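L-talarate/galactarate dehydratase (Salmonella typhimurium, PDB 2PP1) catalyses the magnesium-dependent dehydration of L-talarate and galactarate to 5-keto-4-deoxy-D-glucarate, and also epimerises L-talarate to galactarate in competition with that reaction. Local coordinates at residues A[192-197]-A[219-224]; A[76-81]-A[328-333]; A[44-49]-A[226-231]; A[274-279]-A[293-298]. All blocks are in the same frame, centred on the assembly; numbering follows the deposited sequence.

Contact 1 (A[192-197]-A[219-224]); sequences GGIKLK and DEFPLM. With LLH ((2R,3S,4R)-2,3,4-trihydroxy-5-(hydroxyamino)-5-oxopentanoic acid), chain H.
The ring of Phe221 settles against the bare backbone of Gly192 and Gly193: its CE2 comes within 3.5 Å of Gly193 CA, and the carbonyl oxygen of Gly192 sits over one face. At the edge of the ring, near its plane, Ile194 CG1 packs 4.0 Å from Phe221 CE2. Arg187 adds a cation-pi contact to the same ring. Pro222 follows, its CG lying 3.3 Å from Gly192 O. Its own carbonyl starts the parallel ladder, since Ile194 N donates to Pro222 O over 3.0 Å with an angle of 161° at the hydrogen. Strands 194-197 and 223-226, with helix 203-217 between them, form a beta-alpha-beta crossover, the repeating element of the enolase-superfamily barrel. Leu223 belongs to the face covered by that helix. With CG anti to the backbone N (chi1 176°), its CD1 leans over the neighbouring strand and meets Ile194 CG2 at 4.1 Å. Met224 carries the next rungs: its N donates to Ile194 O at 2.9 Å, and its O receives Leu196 N at 2.8 Å. The Met224 side chain leaves on the other face, bent at chi2 and chi3 so that SD turns back over Ile194 O, while CG rests 3.7 Å from Lys195 CB, the two chains crossing at about a right angle. Beyond this point Lys195 heads away into the active site, where its NZ forms salt bridges with Glu252 and Glu348, and Lys197, the proton acceptor, hydrogen-bonds O3 of the bound hydroxamate through NZ.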
# COMPACT_ATOMS: atom_id res chain seq x y z
N GLY A 192 -4.91 -6.26 -28.10
CA GLY A 192 -6.08 -5.44 -27.85
C GLY A 192 -5.94 -3.99 -28.29
O GLY A 192 -6.88 -3.20 -28.10
N GLY A 193 -4.79 -3.63 -28.86
CA GLY A 193 -4.56 -2.27 -29.29
C GLY A 193 -3.21 -2.08 -29.96
O GLY A 193 -2.32 -2.91 -29.83
N ILE A 194 -3.07 -0.96 -30.67
CA ILE A 194 -1.84 -0.64 -31.39
C ILE A 194 -1.33 0.75 -31.04
O ILE A 194 -2.10 1.73 -31.00
CB ILE A 194 -2.09 -0.67 -32.92
CG1 ILE A 194 -2.46 -2.09 -33.38
CG2 ILE A 194 -0.86 -0.16 -33.66
CD1 ILE A 194 -1.37 -3.12 -33.21
N LYS A 195 -0.03 0.86 -30.79
CA LYS A 195 0.56 2.15 -30.51
C LYS A 195 1.54 2.45 -31.64
O LYS A 195 2.38 1.61 -31.99
CB LYS A 195 1.32 2.16 -29.17
CG LYS A 195 1.83 3.55 -28.77
CD LYS A 195 3.05 3.49 -27.84
CE LYS A 195 2.67 3.41 -26.38
NZ LYS A 195 3.86 3.34 -25.50
N LEU A 196 1.43 3.64 -32.22
CA LEU A 196 2.28 4.05 -33.32
C LEU A 196 3.24 5.14 -32.86
O LEU A 196 2.83 6.11 -32.22
CB LEU A 196 1.43 4.58 -34.48
CG LEU A 196 2.21 5.07 -35.70
CD1 LEU A 196 2.93 3.90 -36.36
CD2 LEU A 196 1.25 5.72 -36.68
N LYS A 197 4.52 4.98 -33.18
CA LYS A 197 5.51 6.00 -32.83
C LYS A 197 5.38 7.19 -33.77
O LYS A 197 5.27 7.02 -34.99
CB LYS A 197 6.93 5.43 -32.93
CG LYS A 197 7.26 4.36 -31.91
CD LYS A 197 7.17 4.91 -30.49
CE LYS A 197 7.76 3.93 -29.49
NZ LYS A 197 7.92 4.53 -28.14
N ASP A 219 -12.57 1.96 -37.50
CA ASP A 219 -12.88 2.97 -36.50
C ASP A 219 -12.82 2.58 -35.02
O ASP A 219 -12.49 3.41 -34.18
CB ASP A 219 -14.26 3.57 -36.80
CG ASP A 219 -14.27 4.41 -38.07
OD1 ASP A 219 -13.66 3.98 -39.08
OD2 ASP A 219 -14.89 5.49 -38.05
N GLU A 220 -13.14 1.33 -34.70
CA GLU A 220 -13.20 0.91 -33.30
C GLU A 220 -11.92 0.51 -32.58
O GLU A 220 -11.74 0.84 -31.41
CB GLU A 220 -14.19 -0.26 -33.16
CG GLU A 220 -15.51 -0.07 -33.89
CD GLU A 220 -16.12 1.29 -33.62
OE1 GLU A 220 -16.15 1.71 -32.44
OE2 GLU A 220 -16.59 1.93 -34.59
N PHE A 221 -11.04 -0.22 -33.25
CA PHE A 221 -9.83 -0.70 -32.61
C PHE A 221 -9.00 0.34 -31.87
O PHE A 221 -8.70 1.41 -32.40
CB PHE A 221 -8.94 -1.42 -33.63
CG PHE A 221 -8.16 -2.55 -33.04
CD1 PHE A 221 -8.80 -3.73 -32.68
CD2 PHE A 221 -6.80 -2.42 -32.82
CE1 PHE A 221 -8.08 -4.77 -32.10
CE2 PHE A 221 -6.07 -3.46 -32.24
CZ PHE A 221 -6.72 -4.63 -31.88
N PRO A 222 -8.64 0.03 -30.61
CA PRO A 222 -7.84 0.94 -29.79
C PRO A 222 -6.51 1.30 -30.45
O PRO A 222 -5.70 0.42 -30.78
CB PRO A 222 -7.65 0.16 -28.49
CG PRO A 222 -8.95 -0.59 -28.39
CD PRO A 222 -9.13 -1.10 -29.80
N LEU A 223 -6.30 2.59 -30.65
CA LEU A 223 -5.10 3.09 -31.29
C LEU A 223 -4.53 4.25 -30.46
O LEU A 223 -5.27 5.11 -29.99
CB LEU A 223 -5.43 3.56 -32.71
CG LEU A 223 -4.34 4.22 -33.56
CD1 LEU A 223 -3.16 3.28 -33.74
CD2 LEU A 223 -4.93 4.58 -34.92
N MET A 224 -3.22 4.25 -30.28
CA MET A 224 -2.56 5.31 -29.54
C MET A 224 -1.25 5.71 -30.23
O MET A 224 -0.73 4.97 -31.07
CB MET A 224 -2.29 4.86 -28.09
CG MET A 224 -1.92 3.39 -27.89
SD MET A 224 -3.35 2.26 -27.73
CE MET A 224 -3.46 2.06 -25.96
O5A LLH H . 13.74 2.91 -28.59
C5 LLH H . 13.59 3.25 -27.39
O5B LLH H . 14.21 4.19 -26.82
C4 LLH H . 12.57 2.48 -26.54
O4 LLH H . 12.17 1.28 -27.20
C3 LLH H . 11.37 3.38 -26.25
O3 LLH H . 10.80 3.86 -27.48
C2 LLH H . 10.26 2.66 -25.45
O2 LLH H . 10.82 2.42 -24.15
C1 LLH H . 8.94 3.45 -25.30
O1 LLH H . 8.92 4.66 -25.13
N LLH H . 7.81 2.72 -25.39
ON LLH H . 6.59 3.15 -24.89

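Contact 2 (A[76-81]-A[328-333]); sequences VGFSYS and HFAMEV. With LLH ((2R,3S,4R)-2,3,4-trihydroxy-5-(hydroxyamino)-5-oxopentanoic acid), chain H.
At the interface between the N-terminal capping domain and the barrel, Tyr80 of strand 74-81 reaches the active-site His328, the proton donor/acceptor. The Tyr80 hydroxyl lies in the plane of the imidazole, at its edge, with OH 3.2 Å from His328 CE1. Phe329, the residue after the histidine, gives the larger aromatic contact, turning an edge toward the face of Tyr80 in a T-shaped pair, the centroids 4.9 Å apart and the planes at 64°; its closest atom, CD2, stands 3.7 Å from Tyr80 CZ. Tyr80 is directed here by CG lying between its backbone N and carbonyl carbon (chi1 72°), which sends the ring toward the loop 328-330. Phe78, two residues earlier and with a similar first torsion, does the same farther along, its CE2 touching Val333 CG2 at 4.1 Å, and Ala330 CB comes close to its CZ. Ala330 is the N-cap of helix 331-340, so Phe78 covers the start of that helix. Asp301 holds the histidine and the tyrosine together, its OD2 being hydrogen-bonded to both Tyr80 OH and His328 ND1. At the next nitrogen round the same ring edge, past CE1, His328 NE2 makes a hydrogen bond of 2.7 Å to O2 of the bound hydroxamate. A histidine oriented by an aspartate from the preceding barrel strand end is the His-Asp dyad characteristic of the mandelate racemase subgroup.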
# COMPACT_ATOMS: atom_id res chain seq x y z
N VAL A 76 13.23 -13.68 -7.57
CA VAL A 76 13.98 -13.17 -8.69
C VAL A 76 13.34 -11.85 -9.13
O VAL A 76 12.12 -11.69 -9.02
CB VAL A 76 13.98 -14.18 -9.86
CG1 VAL A 76 12.56 -14.44 -10.32
CG2 VAL A 76 14.83 -13.66 -11.01
N GLY A 77 14.16 -10.92 -9.59
CA GLY A 77 13.64 -9.63 -10.04
C GLY A 77 14.67 -8.98 -10.95
O GLY A 77 15.81 -9.45 -11.03
N PHE A 78 14.28 -7.92 -11.65
CA PHE A 78 15.22 -7.24 -12.54
C PHE A 78 14.86 -5.79 -12.86
O PHE A 78 13.73 -5.34 -12.61
CB PHE A 78 15.33 -8.03 -13.85
CG PHE A 78 14.10 -7.93 -14.72
CD1 PHE A 78 13.95 -6.88 -15.63
CD2 PHE A 78 13.06 -8.85 -14.60
CE1 PHE A 78 12.80 -6.76 -16.41
CE2 PHE A 78 11.90 -8.74 -15.38
CZ PHE A 78 11.77 -7.69 -16.29
N SER A 79 15.84 -5.07 -13.38
CA SER A 79 15.65 -3.70 -13.85
C SER A 79 16.38 -3.75 -15.19
O SER A 79 16.90 -4.80 -15.59
CB SER A 79 16.24 -2.65 -12.90
OG SER A 79 17.65 -2.70 -12.84
N TYR A 80 16.44 -2.62 -15.90
CA TYR A 80 17.07 -2.63 -17.20
C TYR A 80 17.49 -1.24 -17.58
O TYR A 80 17.22 -0.27 -16.87
CB TYR A 80 16.05 -3.11 -18.25
CG TYR A 80 14.98 -2.05 -18.51
CD1 TYR A 80 15.15 -1.09 -19.52
CD2 TYR A 80 13.85 -1.95 -17.69
CE1 TYR A 80 14.22 -0.05 -19.69
CE2 TYR A 80 12.92 -0.92 -17.86
CZ TYR A 80 13.11 0.03 -18.86
OH TYR A 80 12.20 1.06 -19.02
N SER A 81 18.13 -1.15 -18.73
CA SER A 81 18.54 0.14 -19.26
C SER A 81 18.56 0.07 -20.78
O SER A 81 19.11 -0.88 -21.35
CB SER A 81 19.92 0.55 -18.74
OG SER A 81 20.28 1.81 -19.28
N HIS A 328 4.75 1.33 -18.29
CA HIS A 328 5.63 1.26 -19.46
C HIS A 328 6.56 0.06 -19.48
O HIS A 328 7.24 -0.23 -18.49
CB HIS A 328 6.45 2.55 -19.54
CG HIS A 328 7.67 2.45 -20.41
ND1 HIS A 328 8.91 2.10 -19.92
CD2 HIS A 328 7.84 2.67 -21.74
CE1 HIS A 328 9.79 2.11 -20.90
NE2 HIS A 328 9.17 2.46 -22.01
N PHE A 329 6.59 -0.64 -20.61
CA PHE A 329 7.49 -1.78 -20.80
C PHE A 329 7.31 -2.85 -19.73
O PHE A 329 6.22 -2.98 -19.13
CB PHE A 329 8.93 -1.23 -20.80
CG PHE A 329 9.96 -2.17 -21.39
CD1 PHE A 329 9.80 -2.70 -22.66
CD2 PHE A 329 11.13 -2.46 -20.70
CE1 PHE A 329 10.79 -3.52 -23.24
CE2 PHE A 329 12.13 -3.27 -21.25
CZ PHE A 329 11.96 -3.80 -22.52
N ALA A 330 8.36 -3.64 -19.50
CA ALA A 330 8.38 -4.72 -18.50
C ALA A 330 7.02 -5.32 -18.15
O ALA A 330 6.62 -5.35 -16.98
CB ALA A 330 9.07 -4.22 -17.22
N MET A 331 6.31 -5.81 -19.16
CA MET A 331 5.00 -6.39 -18.91
C MET A 331 5.08 -7.57 -17.94
O MET A 331 4.12 -7.84 -17.20
CB MET A 331 4.36 -6.84 -20.23
CG MET A 331 5.15 -7.90 -20.97
SD MET A 331 4.46 -8.22 -22.60
CE MET A 331 5.29 -9.83 -23.00
N GLU A 332 6.21 -8.26 -17.93
CA GLU A 332 6.39 -9.41 -17.04
C GLU A 332 6.18 -9.01 -15.58
O GLU A 332 5.82 -9.83 -14.74
CB GLU A 332 7.80 -10.01 -17.20
CG GLU A 332 8.10 -10.62 -18.58
CD GLU A 332 8.25 -9.58 -19.69
OE1 GLU A 332 8.44 -8.38 -19.37
OE2 GLU A 332 8.20 -9.97 -20.87
N VAL A 333 6.40 -7.73 -15.27
CA VAL A 333 6.21 -7.25 -13.91
C VAL A 333 4.92 -6.44 -13.82
O VAL A 333 4.10 -6.64 -12.91
CB VAL A 333 7.37 -6.33 -13.46
CG1 VAL A 333 7.11 -5.85 -12.05
CG2 VAL A 333 8.69 -7.08 -13.54
O5A LLH H . 13.74 2.91 -28.59
C5 LLH H . 13.59 3.25 -27.39
O5B LLH H . 14.21 4.19 -26.82
C4 LLH H . 12.57 2.48 -26.54
O4 LLH H . 12.17 1.28 -27.20
C3 LLH H . 11.37 3.38 -26.25
O3 LLH H . 10.80 3.86 -27.48
C2 LLH H . 10.26 2.66 -25.45
O2 LLH H . 10.82 2.42 -24.15
C1 LLH H . 8.94 3.45 -25.30
O1 LLH H . 8.92 4.66 -25.13
N LLH H . 7.81 2.72 -25.39
ON LLH H . 6.59 3.15 -24.89

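Contact 3 (A[44-49]-A[226-231]); sequences VSDAKV and DANQQW. With MG (magnesium ion), chain G; LLH ((2R,3S,4R)-2,3,4-trihydroxy-5-(hydroxyamino)-5-oxopentanoic acid), chain H.
First torsions of different sign bring Asp46 and Asn228 against each other: Asp46 CG stands between its backbone N and carbonyl carbon (chi1 55°), whereas Asn228 CG is anti to its carbonyl carbon (chi1 -78°). The two side chains cross at about a right angle, the CB side of Asp46 meeting the end of the amide, with carboxylate and amide planes 31° apart. Lys48 CG lies 3.6 Å from Asn228 O, and the chain then bends at chi3 and chi4 to carry NZ back to Asp46, two residues earlier, forming a salt bridge of 2.8 Å with the syn lone pair of Asp46 OD2. Lys48 NZ also donates to O5B of the bound hydroxamate at 2.9 Å, with Gln54 as a further partner, while ligand O3 donates to Asp46 OD2 at 2.7 Å. Asp46 and Lys48, on an N-terminal loop and short helix, thus close the substrate site against the metal-binding strand end. Ala47 packs alongside, its CB 3.4 Å from Gln230 CG. A water links the backbones, accepting from Ala47 N and donating to Asp226 O. Asp226 OD2 binds magnesium at 2.3 Å, and OD1 closes an Asx turn by accepting Asn228 N at 2.9 Å. Asp46 caps helix 47-50 through Lys48 N, and this helix, between strands 43-44 and 57-69, leans on the type I' turn leading from strand 223-226 into helix 233-243.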
# COMPACT_ATOMS: atom_id res chain seq x y z
N VAL A 44 16.50 -0.47 -33.35
CA VAL A 44 15.23 0.21 -33.13
C VAL A 44 15.34 1.73 -33.05
O VAL A 44 16.17 2.27 -32.32
CB VAL A 44 14.59 -0.32 -31.83
CG1 VAL A 44 13.31 0.43 -31.54
CG2 VAL A 44 14.32 -1.81 -31.98
N SER A 45 14.47 2.43 -33.78
CA SER A 45 14.46 3.89 -33.78
C SER A 45 13.10 4.54 -33.55
O SER A 45 12.17 4.32 -34.34
CB SER A 45 15.01 4.42 -35.11
OG SER A 45 16.40 4.14 -35.28
N ASP A 46 12.95 5.30 -32.47
CA ASP A 46 11.71 6.03 -32.25
C ASP A 46 12.07 7.48 -32.62
O ASP A 46 13.17 7.72 -33.14
CB ASP A 46 11.19 5.93 -30.80
CG ASP A 46 12.21 6.37 -29.76
OD1 ASP A 46 13.07 7.23 -30.05
OD2 ASP A 46 12.13 5.86 -28.63
N ALA A 47 11.19 8.43 -32.35
CA ALA A 47 11.47 9.82 -32.72
C ALA A 47 12.76 10.41 -32.15
O ALA A 47 13.32 11.34 -32.74
CB ALA A 47 10.27 10.71 -32.34
N LYS A 48 13.24 9.88 -31.02
CA LYS A 48 14.47 10.39 -30.41
C LYS A 48 15.66 10.21 -31.34
O LYS A 48 16.64 10.96 -31.29
CB LYS A 48 14.74 9.69 -29.07
CG LYS A 48 13.69 9.98 -28.00
CD LYS A 48 14.01 9.32 -26.66
CE LYS A 48 13.65 7.83 -26.61
NZ LYS A 48 14.41 7.01 -27.59
N VAL A 49 15.58 9.19 -32.20
CA VAL A 49 16.64 8.91 -33.14
C VAL A 49 16.48 9.78 -34.38
O VAL A 49 17.46 10.31 -34.91
CB VAL A 49 16.63 7.43 -33.56
CG1 VAL A 49 17.67 7.18 -34.64
CG2 VAL A 49 16.90 6.56 -32.34
N ASP A 226 2.76 7.78 -29.78
CA ASP A 226 3.84 8.08 -28.84
C ASP A 226 4.91 8.94 -29.51
O ASP A 226 5.58 8.49 -30.45
CB ASP A 226 4.46 6.76 -28.39
CG ASP A 226 5.45 6.92 -27.26
OD1 ASP A 226 5.90 8.06 -26.99
OD2 ASP A 226 5.79 5.89 -26.65
N ALA A 227 5.08 10.17 -29.02
CA ALA A 227 6.06 11.09 -29.59
C ALA A 227 7.43 11.04 -28.92
O ALA A 227 8.38 11.67 -29.39
CB ALA A 227 5.51 12.53 -29.55
N ASN A 228 7.54 10.31 -27.82
CA ASN A 228 8.80 10.19 -27.10
C ASN A 228 9.50 11.54 -26.85
O ASN A 228 10.71 11.68 -27.06
CB ASN A 228 9.75 9.24 -27.85
CG ASN A 228 9.39 7.77 -27.62
OD1 ASN A 228 9.62 7.23 -26.54
ND2 ASN A 228 8.81 7.13 -28.62
N GLN A 229 8.70 12.52 -26.41
CA GLN A 229 9.17 13.87 -26.06
C GLN A 229 9.67 14.72 -27.22
O GLN A 229 10.21 15.80 -26.99
CB GLN A 229 10.31 13.81 -25.04
CG GLN A 229 10.13 12.85 -23.88
CD GLN A 229 11.38 12.79 -23.00
OE1 GLN A 229 11.72 13.76 -22.30
NE2 GLN A 229 12.08 11.66 -23.03
N GLN A 230 9.46 14.29 -28.45
CA GLN A 230 10.02 15.06 -29.57
C GLN A 230 9.34 16.28 -30.16
O GLN A 230 9.82 16.83 -31.15
CB GLN A 230 10.40 14.09 -30.68
CG GLN A 230 11.45 13.09 -30.23
CD GLN A 230 12.53 13.74 -29.39
OE1 GLN A 230 12.52 13.66 -28.15
NE2 GLN A 230 13.48 14.40 -30.05
N TRP A 231 8.22 16.73 -29.57
CA TRP A 231 7.58 17.93 -30.11
C TRP A 231 7.78 19.08 -29.15
O TRP A 231 8.01 18.86 -27.96
CB TRP A 231 6.07 17.75 -30.28
CG TRP A 231 5.64 16.80 -31.36
CD1 TRP A 231 6.20 16.65 -32.60
CD2 TRP A 231 4.48 15.97 -31.33
NE1 TRP A 231 5.45 15.76 -33.35
CE2 TRP A 231 4.39 15.33 -32.59
CE3 TRP A 231 3.51 15.69 -30.36
CZ2 TRP A 231 3.36 14.44 -32.91
CZ3 TRP A 231 2.49 14.81 -30.67
CH2 TRP A 231 2.42 14.19 -31.94
MG MG G . 6.59 5.48 -24.55
O5A LLH H . 13.74 2.91 -28.59
C5 LLH H . 13.59 3.25 -27.39
O5B LLH H . 14.21 4.19 -26.82
C4 LLH H . 12.57 2.48 -26.54
O4 LLH H . 12.17 1.28 -27.20
C3 LLH H . 11.37 3.38 -26.25
O3 LLH H . 10.80 3.86 -27.48
C2 LLH H . 10.26 2.66 -25.45
O2 LLH H . 10.82 2.42 -24.15
C1 LLH H . 8.94 3.45 -25.30
O1 LLH H . 8.92 4.66 -25.13
N LLH H . 7.81 2.72 -25.39
ON LLH H . 6.59 3.15 -24.89
O HOH W 1 8.79 8.27 -31.15
O HOH W 2 7.04 7.48 -24.44

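Contact 4 (A[274-279]-A[293-298]); sequences IATGEM and NASDFV. With MG (magnesium ion), chain G; LLH ((2R,3S,4R)-2,3,4-trihydroxy-5-(hydroxyamino)-5-oxopentanoic acid), chain H.
Asp296 reaches along the edge of Ile274, and its CB, CG and OD2 meet the backbone there in turn. Its CB lies 3.6 Å from Ile274 O. CG, anti to the carbonyl carbon (chi1 -54°), turns inward to 3.7 Å from Ile274 N, and at the tip OD2 takes the hydrogen of Ile274 N through its anti lone pair, at 2.7 Å. The carboxylate appears to stand in for the backbone carbonyl that a regular parallel ladder would offer. Ile274 O is gripped in return by two donors, Asp296 N at 2.8 Å and Phe297 N at 3.0 Å, which fixes how the two chains start beside each other. Further on, Ala275 and Phe297 stand on one face of the sheet with their CB atoms 3.5 Å apart, and the Phe297 ring runs on to meet Trp250. The next rung is weak, Thr276 N to Phe297 O spanning 3.4 Å. That carbonyl is shared: Ser295 OG also donates to Phe297 O, at 2.8 Å, from 51° above the carbonyl plane, while Ser295 OG also packs beside Thr276 CG2. Thr276 and Val298 point to the other face, where helices 260-269 and 283-291 cover them. Just past strand 274-276, Glu278 OE1 binds magnesium, together with Asp226 and Glu252. Parallel strands joined by helix 283-291 in a beta-alpha-beta unit, with metal carboxylates borne at successive strand ends, are the signature of the enolase-superfamily barrel.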
# COMPACT_ATOMS: atom_id res chain seq x y z
N ILE A 274 -3.99 12.43 -22.56
CA ILE A 274 -2.56 12.64 -22.64
C ILE A 274 -1.92 11.65 -21.67
O ILE A 274 -2.42 11.45 -20.56
CB ILE A 274 -2.17 14.07 -22.24
CG1 ILE A 274 -2.76 15.06 -23.24
CG2 ILE A 274 -0.64 14.21 -22.21
CD1 ILE A 274 -2.29 14.85 -24.67
N ALA A 275 -0.82 11.03 -22.08
CA ALA A 275 -0.15 10.06 -21.23
C ALA A 275 1.35 10.38 -21.13
O ALA A 275 1.96 10.83 -22.10
CB ALA A 275 -0.36 8.64 -21.79
N THR A 276 1.94 10.14 -19.96
CA THR A 276 3.37 10.40 -19.78
C THR A 276 3.90 9.82 -18.46
O THR A 276 3.12 9.37 -17.62
CB THR A 276 3.68 11.91 -19.79
OG1 THR A 276 5.09 12.10 -19.93
CG2 THR A 276 3.26 12.55 -18.48
N GLY A 277 5.22 9.82 -18.31
CA GLY A 277 5.81 9.34 -17.07
C GLY A 277 6.84 8.21 -17.13
O GLY A 277 7.58 7.97 -16.17
N GLU A 278 6.89 7.51 -18.25
CA GLU A 278 7.83 6.39 -18.37
C GLU A 278 9.29 6.74 -18.04
O GLU A 278 10.03 5.89 -17.53
CB GLU A 278 7.80 5.82 -19.77
CG GLU A 278 8.61 6.66 -20.73
CD GLU A 278 8.80 5.96 -22.03
OE1 GLU A 278 7.78 5.71 -22.70
OE2 GLU A 278 9.95 5.65 -22.37
N MET A 279 9.70 7.97 -18.33
CA MET A 279 11.08 8.37 -18.09
C MET A 279 11.39 8.78 -16.65
O MET A 279 12.55 8.91 -16.28
CB MET A 279 11.47 9.52 -19.02
CG MET A 279 11.28 9.23 -20.50
SD MET A 279 12.22 7.80 -21.08
CE MET A 279 13.91 8.31 -20.69
N ASN A 293 -1.17 17.98 -12.62
CA ASN A 293 -2.18 17.58 -13.60
C ASN A 293 -1.64 17.44 -15.01
O ASN A 293 -2.29 17.80 -15.99
CB ASN A 293 -3.33 18.58 -13.58
CG ASN A 293 -4.04 18.61 -12.26
OD1 ASN A 293 -4.36 19.68 -11.74
ND2 ASN A 293 -4.31 17.44 -11.70
N ALA A 294 -0.44 16.87 -15.12
CA ALA A 294 0.21 16.70 -16.41
C ALA A 294 -0.50 15.74 -17.39
O ALA A 294 -0.48 15.98 -18.60
CB ALA A 294 1.64 16.24 -16.19
N SER A 295 -1.11 14.67 -16.88
CA SER A 295 -1.73 13.72 -17.79
C SER A 295 -2.92 12.92 -17.27
O SER A 295 -3.10 12.74 -16.06
CB SER A 295 -0.66 12.75 -18.30
OG SER A 295 -0.09 12.05 -17.20
N ASP A 296 -3.70 12.41 -18.21
CA ASP A 296 -4.88 11.60 -17.94
C ASP A 296 -4.46 10.16 -17.62
O ASP A 296 -5.12 9.46 -16.85
CB ASP A 296 -5.78 11.61 -19.18
CG ASP A 296 -6.11 13.01 -19.63
OD1 ASP A 296 -6.86 13.70 -18.91
OD2 ASP A 296 -5.60 13.44 -20.69
N PHE A 297 -3.37 9.73 -18.24
CA PHE A 297 -2.83 8.39 -18.00
C PHE A 297 -1.46 8.57 -17.36
O PHE A 297 -0.63 9.34 -17.86
CB PHE A 297 -2.65 7.60 -19.31
CG PHE A 297 -3.92 7.01 -19.86
CD1 PHE A 297 -4.79 7.77 -20.63
CD2 PHE A 297 -4.23 5.67 -19.63
CE1 PHE A 297 -5.95 7.21 -21.16
CE2 PHE A 297 -5.38 5.10 -20.15
CZ PHE A 297 -6.25 5.86 -20.92
N VAL A 298 -1.24 7.88 -16.25
CA VAL A 298 0.04 7.93 -15.56
C VAL A 298 0.74 6.65 -15.99
O VAL A 298 0.16 5.56 -15.91
CB VAL A 298 -0.15 7.96 -14.04
CG1 VAL A 298 1.21 7.90 -13.32
CG2 VAL A 298 -0.91 9.23 -13.65
MG MG G . 6.59 5.48 -24.55
O5A LLH H . 13.74 2.91 -28.59
C5 LLH H . 13.59 3.25 -27.39
O5B LLH H . 14.21 4.19 -26.82
C4 LLH H . 12.57 2.48 -26.54
O4 LLH H . 12.17 1.28 -27.20
C3 LLH H . 11.37 3.38 -26.25
O3 LLH H . 10.80 3.86 -27.48
C2 LLH H . 10.26 2.66 -25.45
O2 LLH H . 10.82 2.42 -24.15
C1 LLH H . 8.94 3.45 -25.30
O1 LLH H . 8.92 4.66 -25.13
N LLH H . 7.81 2.72 -25.39
ON LLH H . 6.59 3.15 -24.89
O HOH W 2 7.04 7.48 -24.44

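How the contacts relate
From the N terminus, segment 44-49 opens the loop of contact 3 and strand 74-81 soon opens that of contact 2. The barrel then begins, and contact 1 opens and closes within both, pairing strands 194-197 and 223-226. Contact 3 closes immediately afterwards, at 226-231, with Asp226 bridged to Lys197 of contact 1. Contact 4 follows in series, joining strands 274-276 and 297-298 of the same parallel sheet inside the loop of contact 2, which closes last, at 328-333. Contacts 2 and 3 therefore cross, tying N-terminal segments to two separate strand ends of the barrel, with the bound hydroxamate between them.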